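Local coordinates for protein glycosyl hydrolase family 10 (Prevotella bryantii, PDB 4MGQ) that probably hydrolyses internal beta-1,4-xylosidic linkages of xylan, the piece here being a calcium-containing carbohydrate-binding domain of the longer enzyme, at residues K47-S58 / D112-P123. Residues are numbered along the deposited sequence; the frame is centred on the assembly and turned at random.
With CA (calcium ion), chain B.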
loop_
_atom_site.group_PDB
_atom_site.type_symbol
_atom_site.label_atom_id
_atom_site.label_comp_id
_atom_site.label_asym_id
_atom_site.label_seq_id
_atom_site.Cartn_x
_atom_site.Cartn_y
_atom_site.Cartn_z
ATOM N N LYS A 47 13.644 -15.461 1.125
ATOM C CA LYS A 47 13.067 -15.128 -0.176
ATOM C C LYS A 47 12.964 -13.617 -0.330
ATOM O O LYS A 47 12.698 -12.909 0.642
ATOM C CB LYS A 47 11.682 -15.765 -0.349
ATOM C CG LYS A 47 11.700 -17.279 -0.578
ATOM C CD LYS A 47 10.308 -17.783 -0.938
ATOM C CE LYS A 47 10.332 -19.242 -1.389
ATOM N NZ LYS A 47 8.978 -19.660 -1.861
ATOM N N THR A 48 13.178 -13.131 -1.548
ATOM C CA THR A 48 13.042 -11.704 -1.816
ATOM C C THR A 48 11.686 -11.376 -2.423
ATOM O O THR A 48 11.225 -12.042 -3.353
ATOM C CB THR A 48 14.159 -11.205 -2.732
ATOM O OG1 THR A 48 15.401 -11.297 -2.024
ATOM C CG2 THR A 48 13.935 -9.749 -3.131
ATOM N N TYR A 49 11.059 -10.340 -1.877
ATOM C CA TYR A 49 9.727 -9.915 -2.282
ATOM C C TYR A 49 9.805 -8.496 -2.806
ATOM O O TYR A 49 10.611 -7.702 -2.334
ATOM C CB TYR A 49 8.749 -10.005 -1.106
ATOM C CG TYR A 49 8.584 -11.421 -0.632
ATOM C CD1 TYR A 49 9.485 -11.978 0.262
ATOM C CD2 TYR A 49 7.546 -12.210 -1.112
ATOM C CE1 TYR A 49 9.348 -13.301 0.687
ATOM C CE2 TYR A 49 7.395 -13.524 -0.693
ATOM C CZ TYR A 49 8.309 -14.060 0.195
ATOM O OH TYR A 49 8.177 -15.364 0.601
ATOM N N THR A 50 8.972 -8.181 -3.788
ATOM C CA THR A 50 9.013 -6.856 -4.402
ATOM C C THR A 50 7.673 -6.160 -4.242
ATOM O O THR A 50 6.640 -6.656 -4.704
ATOM C CB THR A 50 9.381 -6.940 -5.899
ATOM O OG1 THR A 50 10.679 -7.527 -6.039
ATOM C CG2 THR A 50 9.391 -5.555 -6.540
ATOM N N LEU A 51 7.685 -5.021 -3.554
ATOM C CA LEU A 51 6.480 -4.212 -3.416
ATOM C C LEU A 51 6.384 -3.264 -4.603
ATOM O O LEU A 51 7.305 -2.493 -4.846
ATOM C CB LEU A 51 6.509 -3.413 -2.103
ATOM C CG LEU A 51 5.320 -2.484 -1.840
ATOM C CD1 LEU A 51 4.022 -3.259 -1.629
ATOM C CD2 LEU A 51 5.592 -1.583 -0.630
ATOM N N LYS A 52 5.283 -3.329 -5.350
ATOM C CA LYS A 52 5.030 -2.364 -6.417
ATOM C C LYS A 52 3.761 -1.603 -6.124
ATOM O O LYS A 52 2.796 -2.179 -5.616
ATOM C CB LYS A 52 4.890 -3.055 -7.775
ATOM C CG LYS A 52 6.116 -3.781 -8.246
ATOM C CD LYS A 52 5.858 -4.311 -9.665
ATOM C CE LYS A 52 7.021 -5.112 -10.180
ATOM N NZ LYS A 52 6.710 -5.655 -11.544
ATOM N N LEU A 53 3.735 -0.324 -6.485
ATOM C CA LEU A 53 2.516 0.467 -6.373
ATOM C C LEU A 53 2.719 1.805 -7.063
ATOM O O LEU A 53 3.829 2.108 -7.507
ATOM C CB LEU A 53 2.134 0.658 -4.897
ATOM C CG LEU A 53 3.080 1.479 -4.010
ATOM C CD1 LEU A 53 2.294 2.594 -3.318
ATOM C CD2 LEU A 53 3.820 0.623 -2.997
ATOM N N ARG A 54 1.653 2.588 -7.193
ATOM C CA ARG A 54 1.842 4.009 -7.467
ATOM C C ARG A 54 1.337 4.781 -6.260
ATOM O O ARG A 54 0.409 4.346 -5.575
ATOM C CB ARG A 54 1.146 4.467 -8.759
ATOM C CG ARG A 54 -0.352 4.253 -8.833
ATOM C CD ARG A 54 -0.922 4.817 -10.157
ATOM N NE ARG A 54 -2.370 4.685 -10.159
ATOM C CZ ARG A 54 -3.219 5.666 -10.451
ATOM N NH1 ARG A 54 -2.765 6.858 -10.819
ATOM N NH2 ARG A 54 -4.522 5.444 -10.394
ATOM N N VAL A 55 1.959 5.927 -6.003
ATOM C CA VAL A 55 1.653 6.686 -4.803
ATOM C C VAL A 55 1.679 8.180 -5.114
ATOM O O VAL A 55 2.399 8.622 -6.015
ATOM C CB VAL A 55 2.651 6.354 -3.669
ATOM C CG1 VAL A 55 4.070 6.784 -4.051
ATOM C CG2 VAL A 55 2.203 6.991 -2.354
ATOM N N LYS A 56 0.889 8.938 -4.367
ATOM C CA LYS A 56 0.833 10.390 -4.465
ATOM C C LYS A 56 0.596 10.912 -3.050
ATOM O O LYS A 56 -0.185 10.336 -2.299
ATOM C CB LYS A 56 -0.283 10.813 -5.440
ATOM C CG LYS A 56 -0.604 12.308 -5.508
ATOM C CD LYS A 56 -1.905 12.525 -6.293
ATOM C CE LYS A 56 -2.408 13.959 -6.175
ATOM N NZ LYS A 56 -1.527 14.907 -6.930
ATOM N N THR A 57 1.294 11.974 -2.664
ATOM C CA THR A 57 1.062 12.579 -1.353
ATOM C C THR A 57 0.943 14.085 -1.511
ATOM O O THR A 57 1.341 14.617 -2.539
ATOM C CB THR A 57 2.183 12.264 -0.347
ATOM O OG1 THR A 57 3.459 12.419 -0.978
ATOM C CG2 THR A 57 2.050 10.830 0.203
ATOM N N SER A 58 0.390 14.764 -0.509
ATOM C CA SER A 58 0.228 16.217 -0.600
ATOM C C SER A 58 1.538 16.922 -0.256
ATOM O O SER A 58 1.678 18.125 -0.466
ATOM C CB SER A 58 -0.909 16.697 0.292
ATOM O OG SER A 58 -0.746 16.240 1.623
ATOM N N ASP A 112 -2.347 14.294 3.008
ATOM C CA ASP A 112 -3.104 13.272 2.290
ATOM C C ASP A 112 -2.185 12.268 1.622
ATOM O O ASP A 112 -1.092 12.613 1.183
ATOM C CB ASP A 112 -3.989 13.924 1.218
ATOM C CG ASP A 112 -5.168 14.681 1.800
ATOM O OD1 ASP A 112 -5.762 14.213 2.778
ATOM O OD2 ASP A 112 -5.496 15.757 1.269
ATOM N N ILE A 113 -2.633 11.022 1.517
ATOM C CA ILE A 113 -1.900 10.034 0.736
ATOM C C ILE A 113 -2.899 9.242 -0.105
ATOM O O ILE A 113 -4.001 8.934 0.354
ATOM C CB ILE A 113 -1.055 9.081 1.639
ATOM C CG1 ILE A 113 -0.290 8.064 0.789
ATOM C CG2 ILE A 113 -1.928 8.412 2.694
ATOM C CD1 ILE A 113 0.802 7.312 1.548
ATOM N N TRP A 114 -2.522 8.986 -1.352
ATOM C CA TRP A 114 -3.268 8.125 -2.266
ATOM C C TRP A 114 -2.356 6.998 -2.747
ATOM O O TRP A 114 -1.173 7.219 -3.006
ATOM C CB TRP A 114 -3.783 8.899 -3.489
ATOM C CG TRP A 114 -4.692 10.072 -3.234
ATOM C CD1 TRP A 114 -6.052 10.088 -3.321
ATOM C CD2 TRP A 114 -4.296 11.415 -2.902
ATOM N NE1 TRP A 114 -6.533 11.354 -3.062
ATOM C CE2 TRP A 114 -5.474 12.183 -2.795
ATOM C CE3 TRP A 114 -3.059 12.038 -2.683
ATOM C CZ2 TRP A 114 -5.458 13.539 -2.470
ATOM C CZ3 TRP A 114 -3.044 13.391 -2.366
ATOM C CH2 TRP A 114 -4.237 14.124 -2.262
ATOM N N MET A 115 -2.895 5.788 -2.865
ATOM C CA MET A 115 -2.118 4.659 -3.373
ATOM C C MET A 115 -2.978 3.823 -4.306
ATOM O O MET A 115 -4.195 3.767 -4.147
ATOM C CB MET A 115 -1.580 3.782 -2.230
ATOM C CG MET A 115 -0.408 4.412 -1.496
ATOM S SD MET A 115 0.325 3.314 -0.266
ATOM C CE MET A 115 -0.937 3.397 0.984
ATOM N N ASP A 116 -2.338 3.169 -5.269
ATOM C CA ASP A 116 -3.067 2.324 -6.216
ATOM C C ASP A 116 -2.132 1.280 -6.807
ATOM O O ASP A 116 -0.900 1.390 -6.702
ATOM C CB ASP A 116 -3.693 3.183 -7.332
ATOM C CG ASP A 116 -4.827 2.473 -8.075
ATOM O OD1 ASP A 116 -5.357 1.448 -7.574
ATOM O OD2 ASP A 116 -5.208 2.975 -9.155
ATOM N N ASP A 117 -2.728 0.257 -7.416
ATOM C CA ASP A 117 -1.978 -0.759 -8.145
ATOM C C ASP A 117 -0.917 -1.415 -7.263
ATOM O O ASP A 117 0.228 -1.624 -7.667
ATOM C CB ASP A 117 -1.376 -0.134 -9.394
ATOM C CG ASP A 117 -2.440 0.485 -10.286
ATOM O OD1 ASP A 117 -3.429 -0.220 -10.576
ATOM O OD2 ASP A 117 -2.312 1.671 -10.668
ATOM N N VAL A 118 -1.322 -1.743 -6.041
ATOM C CA VAL A 118 -0.418 -2.338 -5.069
ATOM C C VAL A 118 -0.259 -3.833 -5.323
ATOM O O VAL A 118 -1.247 -4.580 -5.349
ATOM C CB VAL A 118 -0.923 -2.127 -3.638
ATOM C CG1 VAL A 118 0.119 -2.629 -2.629
ATOM C CG2 VAL A 118 -1.258 -0.653 -3.400
ATOM N N GLN A 119 0.983 -4.243 -5.538
ATOM C CA GLN A 119 1.336 -5.653 -5.714
ATOM C C GLN A 119 2.464 -6.013 -4.765
ATOM O O GLN A 119 3.282 -5.162 -4.409
ATOM C CB GLN A 119 1.780 -5.937 -7.151
ATOM C CG GLN A 119 0.791 -5.525 -8.211
ATOM C CD GLN A 119 1.297 -5.826 -9.614
ATOM O OE1 GLN A 119 0.531 -6.227 -10.487
ATOM N NE2 GLN A 119 2.574 -5.604 -9.842
ATOM N N LEU A 120 2.534 -7.284 -4.387
ATOM C CA LEU A 120 3.685 -7.776 -3.646
ATOM C C LEU A 120 4.064 -9.108 -4.254
ATOM O O LEU A 120 3.345 -10.092 -4.077
ATOM C CB LEU A 120 3.383 -7.934 -2.159
ATOM C CG LEU A 120 4.568 -8.385 -1.301
ATOM C CD1 LEU A 120 5.661 -7.301 -1.201
ATOM C CD2 LEU A 120 4.103 -8.834 0.083
ATOM N N LEU A 121 5.164 -9.116 -5.000
ATOM C CA LEU A 121 5.530 -10.286 -5.800
ATOM C C LEU A 121 6.577 -11.148 -5.123
ATOM O O LEU A 121 7.613 -10.657 -4.682
ATOM C CB LEU A 121 6.014 -9.827 -7.170
ATOM C CG LEU A 121 4.969 -8.777 -7.547
ATOM C CD1 LEU A 121 5.494 -7.690 -8.426
ATOM C CD2 LEU A 121 3.683 -9.399 -8.071
ATOM N N ASP A 122 6.311 -12.448 -5.044
ATOM C CA ASP A 122 7.296 -13.358 -4.479
ATOM C C ASP A 122 8.372 -13.619 -5.553
ATOM O O ASP A 122 8.270 -13.071 -6.652
ATOM C CB ASP A 122 6.600 -14.628 -3.930
ATOM C CG ASP A 122 6.137 -15.611 -5.005
ATOM O OD1 ASP A 122 6.403 -15.439 -6.209
ATOM O OD2 ASP A 122 5.490 -16.597 -4.595
ATOM N N PRO A 123 9.434 -14.393 -5.235
ATOM C CA PRO A 123 10.490 -14.551 -6.243
ATOM C C PRO A 123 10.033 -15.159 -7.573
ATOM O O PRO A 123 10.681 -14.921 -8.593
ATOM C CB PRO A 123 11.486 -15.492 -5.558
ATOM C CG PRO A 123 11.277 -15.289 -4.116
ATOM C CD PRO A 123 9.818 -14.999 -3.945
HETATM CA CA CA B . -7.280 1.515 -9.123
HETATM O O HOH W 1 10.837 -10.241 -5.721
HETATM O O HOH W 2 4.125 -7.040 -11.546
HETATM O O HOH W 3 1.131 13.921 2.537
HETATM O O HOH W 4 -6.163 -0.229 -10.370
HETATM O O HOH W 5 -7.141 2.485 -11.356
#
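Arg54 and Asp116 form a hydrogen-bonded pair across two neighbouring inner strands of a five-stranded antiparallel sheet, one of the two sheets in this beta-sandwich carbohydrate-binding domain. Strand 48-57 runs on unbroken, whereas its partner turns a corner at Asp117; a beta bulge there shifts the register by one residue, yet the backbone ladder resumes beyond it. The bulge brings two carboxylates to one guanidinium, a group whose several N-H bonds suit it to bridge them. Arg54 holds CG between its backbone N and carbonyl carbon (chi1 59°), and its extended chain then lies alongside Asp116, pointing the same way. Arg54 NH2 reaches Asp116 OD2 at 2.8 Å, nearly in the guanidinium plane and on the anti lone pair of that oxygen, away from OD1. Arg54 NE makes a weaker, bent bond of 3.1 Å to Asp117 OD2, while Asp156 pairs with NH1. With the arginine on the anti side of OD2, Asp116 also binds the calcium ion through both oxygens, each 2.5 Å from it, with the backbone O of His17 and of Thr133 and the carboxylate of Glu135 completing the protein ligands; the arginine is a second-shell residue that probably offsets part of the negative charge.

On the same face, the aliphatic chain of Lys56 passes along the CE3-CZ3 rim of Trp114 and brings CE over the face, 4.2 Å from the centroid of the six-membered ring in a CH-pi contact, while its ammonium group continues to Asp158 and Thr84. The opposite face is largely apolar, as befits the interior of a sandwich: Leu53 CD1 meets Met115 SD at 3.7 Å, and Val55 CG2 packs against Met115 CG.

Where strand 48-57 ends, Ser58 is short enough to fold its hydroxyl back to the partner backbone, and Ser58 OG accepts a 2.9 Å bond from Asp112 N.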